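Local structure of transcriptional regulator ComR (Streptococcus vestibularis F0396, 6HU8) at residues Leu37-Glu41 and Lys42-Leu46; Leu126-Leu130 and Ser131-Trp135; Tyr171-Tyr174 and Gly175-Gln178; Gly248-Ile251 and Leu252-Lys255. The protein probably binds DNA as a peptide-responsive transcriptional regulator of the RNPP family that controls competence in streptococci, pairing a helix-turn-helix domain with a TPR domain. One frame throughout, in Å; residues are numbered along the deposited sequence.

Contact 1 of 4, residues Leu37-Glu41 and Lys42-Leu46; sequences LIRIE and KGESL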
loop_
_atom_site.group_PDB
_atom_site.type_symbol
_atom_site.label_atom_id
_atom_site.label_comp_id
_atom_site.label_asym_id
_atom_site.label_seq_id
_atom_site.Cartn_x
_atom_site.Cartn_y
_atom_site.Cartn_z
ATOM N N LEU A 37 6.302 -15.699 -13.113
ATOM C CA LEU A 37 7.220 -16.816 -13.396
ATOM C C LEU A 37 8.140 -16.507 -14.576
ATOM O O LEU A 37 9.346 -16.700 -14.486
ATOM C CB LEU A 37 6.439 -18.117 -13.658
ATOM C CG LEU A 37 7.300 -19.355 -14.009
ATOM C CD1 LEU A 37 8.349 -19.645 -12.926
ATOM C CD2 LEU A 37 6.420 -20.577 -14.207
ATOM N N ILE A 38 7.587 -16.034 -15.691
ATOM C CA ILE A 38 8.435 -15.665 -16.832
ATOM C C ILE A 38 9.570 -14.667 -16.505
ATOM O O ILE A 38 10.688 -14.829 -16.986
ATOM C CB ILE A 38 7.573 -15.095 -17.977
ATOM C CG1 ILE A 38 6.750 -16.230 -18.593
ATOM C CG2 ILE A 38 8.443 -14.518 -19.076
ATOM C CD1 ILE A 38 5.681 -15.746 -19.570
ATOM N N ARG A 39 9.291 -13.641 -15.700
ATOM C CA ARG A 39 10.304 -12.653 -15.354
ATOM C C ARG A 39 11.404 -13.302 -14.507
ATOM O O ARG A 39 12.584 -12.949 -14.620
ATOM C CB ARG A 39 9.678 -11.458 -14.605
ATOM C CG ARG A 39 8.905 -10.506 -15.523
ATOM C CD ARG A 39 8.477 -9.223 -14.819
ATOM N NE ARG A 39 7.519 -9.450 -13.741
ATOM C CZ ARG A 39 6.200 -9.446 -13.906
ATOM N NH1 ARG A 39 5.684 -9.242 -15.119
ATOM N NH2 ARG A 39 5.399 -9.663 -12.872
ATOM N N ILE A 40 11.017 -14.260 -13.670
ATOM C CA ILE A 40 12.004 -14.991 -12.863
ATOM C C ILE A 40 12.878 -15.853 -13.771
ATOM O O ILE A 40 14.109 -15.768 -13.720
ATOM C CB ILE A 40 11.315 -15.871 -11.782
ATOM C CG1 ILE A 40 10.665 -14.991 -10.707
ATOM C CG2 ILE A 40 12.303 -16.893 -11.176
ATOM C CD1 ILE A 40 9.778 -15.766 -9.745
ATOM N N GLU A 41 12.245 -16.661 -14.631
ATOM C CA GLU A 41 12.999 -17.562 -15.505
ATOM C C GLU A 41 13.891 -16.810 -16.486
ATOM O O GLU A 41 14.905 -17.348 -16.925
ATOM C CB GLU A 41 12.057 -18.497 -16.277
ATOM C CG GLU A 41 11.328 -19.503 -15.356
ATOM C CD GLU A 41 10.507 -20.550 -16.111
ATOM O OE1 GLU A 41 10.299 -20.390 -17.331
ATOM O OE2 GLU A 41 10.066 -21.537 -15.483
ATOM N N LYS A 42 13.543 -15.566 -16.811
ATOM C CA LYS A 42 14.348 -14.784 -17.753
ATOM C C LYS A 42 15.446 -13.991 -17.045
ATOM O O LYS A 42 16.200 -13.278 -17.694
ATOM C CB LYS A 42 13.472 -13.813 -18.550
ATOM C CG LYS A 42 12.707 -14.424 -19.713
ATOM C CD LYS A 42 11.791 -13.388 -20.348
ATOM C CE LYS A 42 11.404 -13.763 -21.767
ATOM N NZ LYS A 42 11.171 -15.229 -21.937
ATOM N N GLY A 43 15.516 -14.090 -15.720
ATOM C CA GLY A 43 16.517 -13.358 -14.955
ATOM C C GLY A 43 16.125 -11.911 -14.672
ATOM O O GLY A 43 16.922 -11.149 -14.131
ATOM N N GLU A 44 14.898 -11.524 -15.016
ATOM C CA GLU A 44 14.456 -10.136 -14.812
ATOM C C GLU A 44 14.111 -9.806 -13.370
ATOM O O GLU A 44 14.273 -8.669 -12.913
ATOM C CB GLU A 44 13.251 -9.828 -15.708
ATOM C CG GLU A 44 13.618 -9.874 -17.177
ATOM C CD GLU A 44 12.413 -9.789 -18.081
ATOM O OE1 GLU A 44 11.440 -9.112 -17.694
ATOM O OE2 GLU A 44 12.437 -10.413 -19.169
ATOM N N SER A 45 13.614 -10.778 -12.623
ATOM C CA SER A 45 13.426 -10.491 -11.212
ATOM C C SER A 45 13.792 -11.680 -10.351
ATOM O O SER A 45 13.865 -12.823 -10.822
ATOM C CB SER A 45 11.990 -10.045 -10.923
ATOM O OG SER A 45 11.056 -10.887 -11.550
ATOM N N LEU A 46 14.023 -11.376 -9.081
ATOM C CA LEU A 46 14.418 -12.347 -8.087
ATOM C C LEU A 46 13.162 -12.876 -7.427
ATOM O O LEU A 46 12.265 -12.097 -7.107
ATOM C CB LEU A 46 15.335 -11.685 -7.044
ATOM C CG LEU A 46 16.007 -12.561 -5.989
ATOM C CD1 LEU A 46 17.032 -13.468 -6.643
ATOM C CD2 LEU A 46 16.665 -11.703 -4.886
#
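Arg-39 meets Ser-45 and Glu-44 at the C-terminal end of helix 34-41, where the chain turns out of the helix. CB of Arg-39 lies 3.4 Å from OG of Ser-45. Its CG is 3.6 Å from OE1 of Glu-44, and CD passes the same oxygen more distantly, the two side chains crossing at about a right angle. Beyond CG the arginine bends at chi3 (-65°), which carries the guanidinium away from Glu-44 and sets OG of Ser-45 at its edge, near its plane. NE of Arg-39 forms a salt bridge to OE1 of Glu-117, which also shares a hydrogen bond with OG of Ser-45, so one carboxylate oxygen ties the helix and the loop that follows it to helix 117-131.

The backbone forms a Schellman motif. N of Gly-43 bonds to O of Ile-40 at 3.0 Å, and N of Glu-44 makes the wider, weak bond to O of Arg-39 at 2.7 Å; N of Ser-45 also bonds to that oxygen at 3.1 Å. Gly-43 has a phi of 82°, where a side chain would press on the preceding carbonyl oxygen, so glycine suits the turn. Lys-42 lies alongside Ile-38, both pointing the same way, its CD 3.8 Å from CG2 of Ile-38; Lys-42 is exposed, as suits a charged residue.

Within the probable DNA-binding helix-turn-helix domain, Glu-41 forms salt bridges with Arg-15 of helix 3-17 and Arg-22 of helix 22-26. Ile-40 packs on Ile-11 of helix 3-17, and Arg-39 touches Glu-143 and Ile-144 of helix 139-152, on the TPR side.

Contact 2 of 4, residues Leu126-Leu130 and Ser131-Trp135; sequences LENIL and SFTSW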
loop_
_atom_site.group_PDB
_atom_site.type_symbol
_atom_site.label_atom_id
_atom_site.label_comp_id
_atom_site.label_asym_id
_atom_site.label_seq_id
_atom_site.Cartn_x
_atom_site.Cartn_y
_atom_site.Cartn_z
ATOM N N LEU A 126 5.425 3.944 -3.475
ATOM C CA LEU A 126 5.683 5.084 -2.611
ATOM C C LEU A 126 6.184 6.275 -3.413
ATOM O O LEU A 126 5.744 7.409 -3.207
ATOM C CB LEU A 126 6.708 4.718 -1.532
ATOM C CG LEU A 126 6.222 3.728 -0.479
ATOM C CD1 LEU A 126 7.391 3.225 0.345
ATOM C CD2 LEU A 126 5.183 4.396 0.409
ATOM N N GLU A 127 7.107 6.010 -4.331
ATOM C CA GLU A 127 7.713 7.066 -5.123
ATOM C C GLU A 127 6.698 7.698 -6.074
ATOM O O GLU A 127 6.632 8.922 -6.174
ATOM C CB GLU A 127 8.907 6.529 -5.907
ATOM C CG GLU A 127 9.747 7.611 -6.556
ATOM C CD GLU A 127 10.760 7.052 -7.544
ATOM O OE1 GLU A 127 11.952 7.394 -7.426
ATOM O OE2 GLU A 127 10.361 6.280 -8.445
ATOM N N ASN A 128 5.915 6.866 -6.767
ATOM C CA ASN A 128 4.925 7.361 -7.717
ATOM C C ASN A 128 3.859 8.228 -7.026
ATOM O O ASN A 128 3.621 9.358 -7.435
ATOM C CB ASN A 128 4.275 6.194 -8.470
ATOM C CG ASN A 128 5.166 5.639 -9.592
ATOM O OD1 ASN A 128 6.278 6.117 -9.805
ATOM N ND2 ASN A 128 4.675 4.622 -10.305
ATOM N N ILE A 129 3.238 7.712 -5.970
ATOM C CA ILE A 129 2.237 8.472 -5.227
ATOM C C ILE A 129 2.833 9.766 -4.653
ATOM O O ILE A 129 2.293 10.848 -4.885
ATOM C CB ILE A 129 1.611 7.640 -4.071
ATOM C CG1 ILE A 129 0.840 6.441 -4.627
ATOM C CG2 ILE A 129 0.682 8.508 -3.211
ATOM C CD1 ILE A 129 0.319 5.494 -3.574
ATOM N N LEU A 130 3.940 9.656 -3.918
ATOM C CA LEU A 130 4.577 10.827 -3.301
ATOM C C LEU A 130 4.951 11.916 -4.301
ATOM O O LEU A 130 5.005 13.094 -3.950
ATOM C CB LEU A 130 5.834 10.423 -2.543
ATOM C CG LEU A 130 5.679 9.848 -1.135
ATOM C CD1 LEU A 130 6.955 9.125 -0.746
ATOM C CD2 LEU A 130 5.352 10.946 -0.122
ATOM N N SER A 131 5.214 11.523 -5.545
ATOM C CA SER A 131 5.641 12.476 -6.559
ATOM C C SER A 131 4.522 12.833 -7.540
ATOM O O SER A 131 4.716 13.664 -8.427
ATOM C CB SER A 131 6.834 11.920 -7.328
ATOM O OG SER A 131 6.414 10.887 -8.210
ATOM N N PHE A 132 3.361 12.200 -7.379
ATOM C CA PHE A 132 2.206 12.411 -8.261
ATOM C C PHE A 132 2.470 11.974 -9.697
ATOM O O PHE A 132 1.881 12.519 -10.636
ATOM C CB PHE A 132 1.766 13.881 -8.255
ATOM C CG PHE A 132 1.014 14.288 -7.022
ATOM C CD1 PHE A 132 1.688 14.746 -5.897
ATOM C CD2 PHE A 132 -0.374 14.226 -6.989
ATOM C CE1 PHE A 132 0.990 15.126 -4.760
ATOM C CE2 PHE A 132 -1.074 14.605 -5.853
ATOM C CZ PHE A 132 -0.392 15.054 -4.740
ATOM N N THR A 133 3.351 10.992 -9.864
ATOM C CA THR A 133 3.597 10.411 -11.175
ATOM C C THR A 133 2.369 9.650 -11.640
ATOM O O THR A 133 1.772 8.895 -10.873
ATOM C CB THR A 133 4.810 9.461 -11.161
ATOM O OG1 THR A 133 5.983 10.188 -10.783
ATOM C CG2 THR A 133 5.024 8.844 -12.534
ATOM N N SER A 134 1.984 9.864 -12.892
ATOM C CA SER A 134 0.853 9.155 -13.469
ATOM C C SER A 134 1.145 7.665 -13.565
ATOM O O SER A 134 2.219 7.264 -14.015
ATOM C CB SER A 134 0.521 9.711 -14.855
ATOM O OG SER A 134 -0.198 8.762 -15.621
ATOM N N TRP A 135 0.192 6.843 -13.143
ATOM C CA TRP A 135 0.401 5.404 -13.175
ATOM C C TRP A 135 0.517 4.884 -14.621
ATOM O O TRP A 135 1.143 3.852 -14.866
ATOM C CB TRP A 135 -0.718 4.684 -12.413
ATOM C CG TRP A 135 -2.101 4.863 -12.963
ATOM C CD1 TRP A 135 -3.064 5.729 -12.513
ATOM C CD2 TRP A 135 -2.691 4.136 -14.048
ATOM N NE1 TRP A 135 -4.210 5.588 -13.260
ATOM C CE2 TRP A 135 -4.006 4.616 -14.210
ATOM C CE3 TRP A 135 -2.231 3.127 -14.908
ATOM C CZ2 TRP A 135 -4.867 4.125 -15.195
ATOM C CZ3 TRP A 135 -3.086 2.642 -15.880
ATOM C CH2 TRP A 135 -4.386 3.143 -16.017
#
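Ser-131 OG donates a 2.8 Å hydrogen bond to O of Glu-127, one turn back, in the Schellman motif that ends helix 117-131. The hydroxyl sits between the backbone N and the carbonyl carbon (chi1 74°), which turns it back over the last turn of the helix. It is also an acceptor: OG1 of Thr-133 donates to OG of Ser-131 at 2.7 Å, making a short relay from threonine through serine to the helix backbone. Serine and threonine suit these places because small hydroxyl side chains can bond so close to the main chain.

The backbone completes the cap. N of Phe-132 reaches O of Ile-129 at 3.0 Å, from above the carbonyl plane, whereas N of Thr-133 bonds to O of Asn-128 at 2.9 Å, tilted only 21° from the plane of the Asn-128 carbonyl. Phe-132 takes the left-handed conformation usual for this motif (phi 64°), although it is not a glycine. O of Ile-129 lies over one face of its ring; Phe-132 is an exposed residue.

Farther out, the Asn-128 amide is held by partners beyond the turn: ND2 bonds to the hydroxyl of Tyr-168 and OD1 accepts from Arg-138, whose guanidinium also forms a salt bridge with Glu-127. This joins helix 117-131 to helix 160-173 and to the loop ahead of helix 139-152. Leu-130 packs on Leu-101 and Ile-104 of helix 94-111. With its amide fixed, Asn-128 also packs against the threonine, OD1 lying 3.9 Å from CB of Thr-133.

Contact 3 of 4, residues Tyr171-Tyr174 and Gly175-Gln178; sequences YHLY and GRKQ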
loop_
_atom_site.group_PDB
_atom_site.type_symbol
_atom_site.label_atom_id
_atom_site.label_comp_id
_atom_site.label_asym_id
_atom_site.label_seq_id
_atom_site.Cartn_x
_atom_site.Cartn_y
_atom_site.Cartn_z
ATOM N N TYR A 171 -5.074 4.902 -5.599
ATOM C CA TYR A 171 -4.442 5.928 -6.425
ATOM C C TYR A 171 -4.940 5.902 -7.875
ATOM O O TYR A 171 -4.987 6.945 -8.524
ATOM C CB TYR A 171 -2.932 5.747 -6.386
ATOM C CG TYR A 171 -2.104 6.834 -7.039
ATOM C CD1 TYR A 171 -2.069 8.118 -6.516
ATOM C CD2 TYR A 171 -1.301 6.550 -8.141
ATOM C CE1 TYR A 171 -1.277 9.110 -7.093
ATOM C CE2 TYR A 171 -0.507 7.527 -8.722
ATOM C CZ TYR A 171 -0.497 8.807 -8.196
ATOM O OH TYR A 171 0.291 9.783 -8.773
ATOM N N HIS A 172 -5.305 4.722 -8.380
ATOM C CA HIS A 172 -5.906 4.618 -9.720
ATOM C C HIS A 172 -7.298 5.259 -9.772
ATOM O O HIS A 172 -7.737 5.745 -10.819
ATOM C CB HIS A 172 -6.049 3.156 -10.175
ATOM C CG HIS A 172 -4.781 2.534 -10.652
ATOM N ND1 HIS A 172 -3.673 2.393 -9.845
ATOM C CD2 HIS A 172 -4.445 2.006 -11.853
ATOM C CE1 HIS A 172 -2.704 1.809 -10.532
ATOM N NE2 HIS A 172 -3.150 1.557 -11.752
ATOM N N LEU A 173 -8.005 5.210 -8.647
ATOM C CA LEU A 173 -9.395 5.646 -8.604
ATOM C C LEU A 173 -9.522 7.140 -8.384
ATOM O O LEU A 173 -10.606 7.692 -8.522
ATOM C CB LEU A 173 -10.155 4.917 -7.499
ATOM C CG LEU A 173 -10.225 3.403 -7.616
ATOM C CD1 LEU A 173 -11.154 2.844 -6.562
ATOM C CD2 LEU A 173 -10.695 3.021 -9.015
ATOM N N TYR A 174 -8.417 7.787 -8.026
ATOM C CA TYR A 174 -8.444 9.209 -7.712
ATOM C C TYR A 174 -8.974 10.046 -8.874
ATOM O O TYR A 174 -8.494 9.937 -10.002
ATOM C CB TYR A 174 -7.052 9.700 -7.324
ATOM C CG TYR A 174 -7.055 11.123 -6.818
ATOM C CD1 TYR A 174 -7.454 11.415 -5.519
ATOM C CD2 TYR A 174 -6.672 12.178 -7.641
ATOM C CE1 TYR A 174 -7.466 12.717 -5.048
ATOM C CE2 TYR A 174 -6.684 13.484 -7.181
ATOM C CZ TYR A 174 -7.081 13.748 -5.882
ATOM O OH TYR A 174 -7.094 15.044 -5.414
ATOM N N GLY A 175 -9.968 10.879 -8.587
ATOM C CA GLY A 175 -10.531 11.759 -9.593
ATOM C C GLY A 175 -11.533 11.100 -10.521
ATOM O O GLY A 175 -12.227 11.783 -11.268
ATOM N N ARG A 176 -11.620 9.775 -10.485
ATOM C CA ARG A 176 -12.550 9.075 -11.370
ATOM C C ARG A 176 -13.974 9.169 -10.836
ATOM O O ARG A 176 -14.177 9.460 -9.656
ATOM C CB ARG A 176 -12.156 7.604 -11.533
ATOM C CG ARG A 176 -10.845 7.353 -12.269
ATOM C CD ARG A 176 -10.638 5.848 -12.452
ATOM N NE ARG A 176 -9.363 5.508 -13.086
ATOM C CZ ARG A 176 -8.898 4.265 -13.211
ATOM N NH1 ARG A 176 -9.600 3.239 -12.740
ATOM N NH2 ARG A 176 -7.723 4.045 -13.796
ATOM N N LYS A 177 -14.960 8.916 -11.694
ATOM C CA LYS A 177 -16.325 8.871 -11.200
ATOM C C LYS A 177 -16.997 7.528 -11.515
ATOM O O LYS A 177 -17.966 7.154 -10.847
ATOM C CB LYS A 177 -17.143 10.044 -11.749
ATOM C CG LYS A 177 -18.512 10.165 -11.097
ATOM C CD LYS A 177 -19.135 11.566 -11.199
ATOM C CE LYS A 177 -18.107 12.699 -11.265
ATOM N NZ LYS A 177 -18.724 14.038 -10.908
ATOM N N GLN A 178 -16.496 6.787 -12.501
ATOM C CA GLN A 178 -16.914 5.391 -12.606
ATOM C C GLN A 178 -15.770 4.432 -12.295
ATOM O O GLN A 178 -14.605 4.713 -12.570
ATOM C CB GLN A 178 -17.516 5.078 -13.974
ATOM C CG GLN A 178 -19.016 4.834 -13.858
ATOM C CD GLN A 178 -19.391 4.084 -12.568
ATOM O OE1 GLN A 178 -19.896 4.681 -11.608
ATOM N NE2 GLN A 178 -19.151 2.776 -12.549
#
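Arg-176 lays its guanidinium over the carbonyl of His-172, one turn back, with the carbonyl carbon 3.9 Å above the plane and over its centre. O of His-172 lies over the same face, 2.8 Å from NE of Arg-176. The angle is too poor for a hydrogen bond, because the N-H groups lie in the plane of the guanidinium and the oxygen is off its face; what remains is probably an electrostatic attraction between the positive group and the carbonyl dipole. The arginine reaches this place by running straight from CG to NE, with chi2 at -176° and chi3 at -177°.

CD2 of Leu-173 stands 3.9 Å from NH1 of Arg-176, the two side chains crossing at about a right angle. The imidazole of His-172 presents its edge toward NH2 of Arg-176, but its own nitrogens bond elsewhere: ND1 to the backbone O of Tyr-168, and NE2 to Glu-142. Its ring stacks with those of Trp-135 and Tyr-145, and Trp-135 also packs on Arg-176.

The backbone reverses through Tyr-174 and Gly-175, with N of Arg-176 bonded to O of Leu-173 at 3.0 Å. Gly-175 has a phi of 81°, where a side chain would collide with O of Tyr-174, so the absence of one suits the third position. Tyr-174, an exposed residue, has its ring obliquely placed to N of Gly-175. This is a type II beta turn from Leu-173 to Arg-176, which opens the loop between helix 160-173 and helix 181-192 in the TPR domain.

Contact 4 of 4, residues Gly248-Ile251 and Leu252-Lys255; sequences GVYI and LEAK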
loop_
_atom_site.group_PDB
_atom_site.type_symbol
_atom_site.label_atom_id
_atom_site.label_comp_id
_atom_site.label_asym_id
_atom_site.label_seq_id
_atom_site.Cartn_x
_atom_site.Cartn_y
_atom_site.Cartn_z
ATOM N N GLY A 248 -7.074 15.290 10.344
ATOM C CA GLY A 248 -7.504 14.845 9.029
ATOM C C GLY A 248 -8.716 13.936 9.072
ATOM O O GLY A 248 -9.534 13.921 8.145
ATOM N N VAL A 249 -8.850 13.184 10.156
ATOM C CA VAL A 249 -9.975 12.262 10.302
ATOM C C VAL A 249 -11.269 13.015 10.595
ATOM O O VAL A 249 -12.307 12.770 9.967
ATOM C CB VAL A 249 -9.697 11.227 11.414
ATOM C CG1 VAL A 249 -10.890 10.312 11.589
ATOM C CG2 VAL A 249 -8.446 10.401 11.063
ATOM N N TYR A 250 -11.216 13.944 11.544
ATOM C CA TYR A 250 -12.404 14.736 11.866
ATOM C C TYR A 250 -12.812 15.701 10.743
ATOM O O TYR A 250 -13.995 16.062 10.618
ATOM C CB TYR A 250 -12.183 15.479 13.181
ATOM C CG TYR A 250 -12.257 14.510 14.334
ATOM C CD1 TYR A 250 -13.460 13.910 14.673
ATOM C CD2 TYR A 250 -11.127 14.164 15.052
ATOM C CE1 TYR A 250 -13.542 13.005 15.704
ATOM C CE2 TYR A 250 -11.198 13.247 16.083
ATOM C CZ TYR A 250 -12.417 12.682 16.406
ATOM O OH TYR A 250 -12.495 11.772 17.433
ATOM N N ILE A 251 -11.857 16.106 9.916
ATOM C CA ILE A 251 -12.193 16.936 8.753
ATOM C C ILE A 251 -13.055 16.128 7.774
ATOM O O ILE A 251 -14.077 16.625 7.287
ATOM C CB ILE A 251 -10.923 17.463 8.032
ATOM C CG1 ILE A 251 -10.231 18.546 8.865
ATOM C CG2 ILE A 251 -11.265 17.998 6.632
ATOM C CD1 ILE A 251 -8.879 19.001 8.276
ATOM N N LEU A 252 -12.656 14.887 7.495
ATOM C CA LEU A 252 -13.452 13.994 6.636
ATOM C C LEU A 252 -14.840 13.727 7.211
ATOM O O LEU A 252 -15.826 13.736 6.470
ATOM C CB LEU A 252 -12.740 12.651 6.408
ATOM C CG LEU A 252 -11.563 12.621 5.436
ATOM C CD1 LEU A 252 -10.691 11.379 5.684
ATOM C CD2 LEU A 252 -12.090 12.622 3.991
ATOM N N GLU A 253 -14.932 13.479 8.517
ATOM C CA GLU A 253 -16.247 13.272 9.127
ATOM C C GLU A 253 -17.120 14.537 9.007
ATOM O O GLU A 253 -18.348 14.457 8.834
ATOM C CB GLU A 253 -16.123 12.856 10.602
ATOM C CG GLU A 253 -17.457 12.343 11.162
ATOM C CD GLU A 253 -17.379 11.820 12.578
ATOM O OE1 GLU A 253 -18.451 11.599 13.175
ATOM O OE2 GLU A 253 -16.259 11.612 13.094
ATOM N N ALA A 254 -16.486 15.704 9.088
ATOM C CA ALA A 254 -17.194 16.958 8.894
ATOM C C ALA A 254 -17.739 17.097 7.469
ATOM O O ALA A 254 -18.885 17.525 7.278
ATOM C CB ALA A 254 -16.278 18.134 9.229
ATOM N N LYS A 255 -16.922 16.736 6.484
ATOM C CA LYS A 255 -17.308 16.836 5.077
ATOM C C LYS A 255 -18.449 15.876 4.757
ATOM O O LYS A 255 -19.352 16.202 3.978
ATOM C CB LYS A 255 -16.097 16.570 4.167
ATOM C CG LYS A 255 -15.287 17.846 3.880
ATOM C CD LYS A 255 -13.816 17.569 3.710
ATOM C CE LYS A 255 -13.195 18.460 2.639
ATOM N NZ LYS A 255 -13.393 19.916 2.821
#
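O of Tyr-250 accepts a 2.9 Å hydrogen bond from N of Ala-254, the shortest bond between residues 248-251 and 252-255. The same pattern joins N of Lys-255 to O of Ile-251 at 3.0 Å and N of Glu-253 to O of Val-249 at 3.1 Å. The bond from N of Leu-252 to O of Gly-248, at 3.3 Å, is weak.

On one side Tyr-250 and Glu-253 run alongside each other, with OE2 of Glu-253 4.0 Å from CD1 of Tyr-250 and the ring and carboxylate planes 23° apart. Glu-253 gets there with CG anti to the backbone N (chi1 -168°). On another, CG2 of Ile-251 lies 3.9 Å from CD of Lys-255, whose bent chain brings its methylenes to the isoleucine and its amine to Glu-293, Asp-297 and Tyr-271; lysine suits both tasks.

Ala-254, with only a methyl group, fits against Asn-270 and Tyr-271 of helix 264-279, while Val-249 and Leu-252 pack on helix 200-219. Regular i to i+4 bonding, with side chains that meet several neighbouring helices, is typical of a helix in a TPR-type helical array.

Contact 1 is mostly buried in the helix-turn-helix range; the others lie in the tetratricopeptide range, contact 2 at the surface and contacts 3 and 4 partly buried. Contacts 1 and 2 both end a helix with a Schellman motif, one using glycine and the other phenylalanine, contact 3 leaves its helix by a beta turn, and contact 4 stays within a helix. Buried charges pair with other helices in contact 1, hydroxyls serve contact 2, a guanidinium lies over a carbonyl in contact 3, and contact 4 combines regular backbone bonds with apolar packing. Contacts 2 and 3 touch through a probable hydrogen bond between the hydroxyl of Tyr-171 and O of Thr-133, and packing of Trp-135 on His-172 and Arg-176.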